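Local coordinates for protein copper chaperone CopZ (Staphylococcus aureus, PDB 6FF2) that sequesters copper(I) inside the cell and delivers it to the copper-exporting P-type ATPase CopA, at residues A[9-14]-A[63-68]. Sequence-based numbering, arbitrary orientation.
Sequences EGMSCG and QGYDVV. With CU1 (copper (I) ion), chain C; CU1 (copper (I) ion), chain G; CU1 (copper (I) ion), chain D.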
loop_
_atom_site.group_PDB
_atom_site.type_symbol
_atom_site.label_atom_id
_atom_site.label_comp_id
_atom_site.label_asym_id
_atom_site.label_seq_id
_atom_site.Cartn_x
_atom_site.Cartn_y
_atom_site.Cartn_z
ATOM N N GLU A 9 -9.866 10.523 -0.916
ATOM C CA GLU A 9 -9.901 9.925 0.438
ATOM C C GLU A 9 -9.477 8.477 0.380
ATOM O O GLU A 9 -9.832 7.739 -0.560
ATOM C CB GLU A 9 -11.330 9.999 1.040
ATOM C CG GLU A 9 -11.688 11.419 1.364
ATOM C CD GLU A 9 -13.073 11.590 1.959
ATOM O OE1 GLU A 9 -13.859 10.627 2.075
ATOM O OE2 GLU A 9 -13.369 12.742 2.297
ATOM N N GLY A 10 -8.763 8.071 1.433
ATOM C CA GLY A 10 -8.380 6.649 1.587
ATOM C C GLY A 10 -6.902 6.382 1.333
ATOM O O GLY A 10 -6.448 5.269 1.554
ATOM N N MET A 11 -6.141 7.374 0.858
ATOM C CA MET A 11 -4.722 7.123 0.548
ATOM C C MET A 11 -3.962 7.252 1.853
ATOM O O MET A 11 -3.882 8.332 2.422
ATOM C CB MET A 11 -4.176 8.088 -0.509
ATOM C CG MET A 11 -4.966 8.039 -1.796
ATOM S SD MET A 11 -4.243 9.153 -3.018
ATOM C CE MET A 11 -4.405 10.722 -2.186
ATOM N N SER A 12 -3.391 6.147 2.347
ATOM C CA SER A 12 -2.813 6.188 3.706
ATOM C C SER A 12 -1.337 6.081 3.787
ATOM O O SER A 12 -0.820 6.230 4.874
ATOM C CB SER A 12 -3.406 5.064 4.565
ATOM O OG SER A 12 -3.164 3.832 3.952
ATOM N N CYS A 13 -0.663 5.739 2.715
ATOM C CA CYS A 13 0.773 5.431 2.758
ATOM C C CYS A 13 1.393 5.508 1.383
ATOM O O CYS A 13 0.712 5.728 0.386
ATOM C CB CYS A 13 1.034 3.990 3.309
ATOM S SG CYS A 13 0.609 2.652 2.168
ATOM N N GLY A 14 2.716 5.357 1.327
ATOM C CA GLY A 14 3.452 5.344 0.071
ATOM C C GLY A 14 3.016 4.322 -0.967
ATOM O O GLY A 14 3.115 4.585 -2.148
ATOM N N GLN A 63 -8.899 1.735 -8.170
ATOM C CA GLN A 63 -7.865 1.338 -7.201
ATOM C C GLN A 63 -8.382 1.277 -5.772
ATOM O O GLN A 63 -7.604 0.927 -4.867
ATOM C CB GLN A 63 -6.666 2.299 -7.241
ATOM C CG GLN A 63 -5.921 2.298 -8.562
ATOM C CD GLN A 63 -5.254 0.963 -8.837
ATOM O OE1 GLN A 63 -4.558 0.411 -7.971
ATOM N NE2 GLN A 63 -5.505 0.417 -9.978
ATOM N N GLY A 64 -9.665 1.574 -5.559
ATOM C CA GLY A 64 -10.294 1.458 -4.256
ATOM C C GLY A 64 -10.458 2.706 -3.418
ATOM O O GLY A 64 -10.934 2.625 -2.310
ATOM N N TYR A 65 -10.133 3.871 -3.946
ATOM C CA TYR A 65 -10.194 5.149 -3.198
ATOM C C TYR A 65 -11.466 5.906 -3.570
ATOM O O TYR A 65 -12.106 5.576 -4.521
ATOM C CB TYR A 65 -8.913 5.986 -3.522
ATOM C CG TYR A 65 -7.668 5.209 -3.228
ATOM C CD1 TYR A 65 -7.271 4.994 -1.933
ATOM C CD2 TYR A 65 -6.960 4.595 -4.210
ATOM C CE1 TYR A 65 -6.186 4.178 -1.649
ATOM C CE2 TYR A 65 -5.878 3.789 -3.959
ATOM C CZ TYR A 65 -5.508 3.583 -2.683
ATOM O OH TYR A 65 -4.447 2.749 -2.503
ATOM N N ASP A 66 -11.814 6.923 -2.800
ATOM C CA ASP A 66 -12.998 7.747 -3.048
ATOM C C ASP A 66 -12.550 9.121 -3.553
ATOM O O ASP A 66 -11.735 9.802 -2.895
ATOM C CB ASP A 66 -13.790 7.956 -1.762
ATOM C CG ASP A 66 -14.440 6.691 -1.249
ATOM O OD1 ASP A 66 -14.773 5.762 -2.010
ATOM O OD2 ASP A 66 -14.653 6.673 -0.038
ATOM N N VAL A 67 -13.107 9.564 -4.661
ATOM C CA VAL A 67 -12.804 10.896 -5.123
ATOM C C VAL A 67 -13.936 11.819 -4.625
ATOM O O VAL A 67 -15.099 11.530 -4.867
ATOM C CB VAL A 67 -12.721 10.937 -6.647
ATOM C CG1 VAL A 67 -12.580 12.376 -7.133
ATOM C CG2 VAL A 67 -11.609 10.046 -7.140
ATOM N N VAL A 68 -13.604 12.928 -3.957
ATOM C CA VAL A 68 -14.600 13.836 -3.400
ATOM C C VAL A 68 -15.214 14.645 -4.517
ATOM O O VAL A 68 -14.503 15.164 -5.385
ATOM C CB VAL A 68 -13.961 14.849 -2.460
ATOM C CG1 VAL A 68 -14.964 15.963 -2.105
ATOM C CG2 VAL A 68 -13.384 14.132 -1.256
ATOM O OXT VAL A 68 -16.449 14.792 -4.499
HETATM CU CU CU1 C . -1.520 2.692 1.656
HETATM CU CU CU1 G . -0.686 0.819 3.350
HETATM CU CU CU1 D . 1.785 0.723 2.663
#
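The ring of Y65 carries M11 over one face, while the carbonyl oxygens of E9 and G10 lie at its edge, near the ring plane. This is the metal-loop end of the ferredoxin-like βαββαβ fold of heavy-metal-associated domains, where the start of the copper loop packs against Y65, just before the last strand. A flat tyrosine ring suits this buried place between loop and helix 14-25, touching C16 and V20. M11 crosses the ring at about a right angle: its CG sits 4.2 Å from the ring centroid of Y65 as a CH-pi contact. With chi2 extended (-178°), SD continues above the same face, a more distant Met-aromatic contact. A long, flexible thioether fits here, since it also packs on V20. Y65 CE1 approaches G10 O to 3.4 Å. G10 has positive phi (107°), where a side chain would press on the preceding carbonyl and crowd the ring. Strands 3-9 and 66-67 meet at an antiparallel hydrogen-bonded pair, E9 N to D66 O (2.8 Å) and D66 N to E9 O (3.1 Å), both nearly straight. Their acidic side chains share an exposed face of the sheet, where solvent probably softens the repulsion. Beyond M11, C13 stands at the N-cap position of helix 14-25 and bridges three copper(I) ions shared with C16, H15 and the second subunit; its SG lies 2.2 Å from the nearest copper.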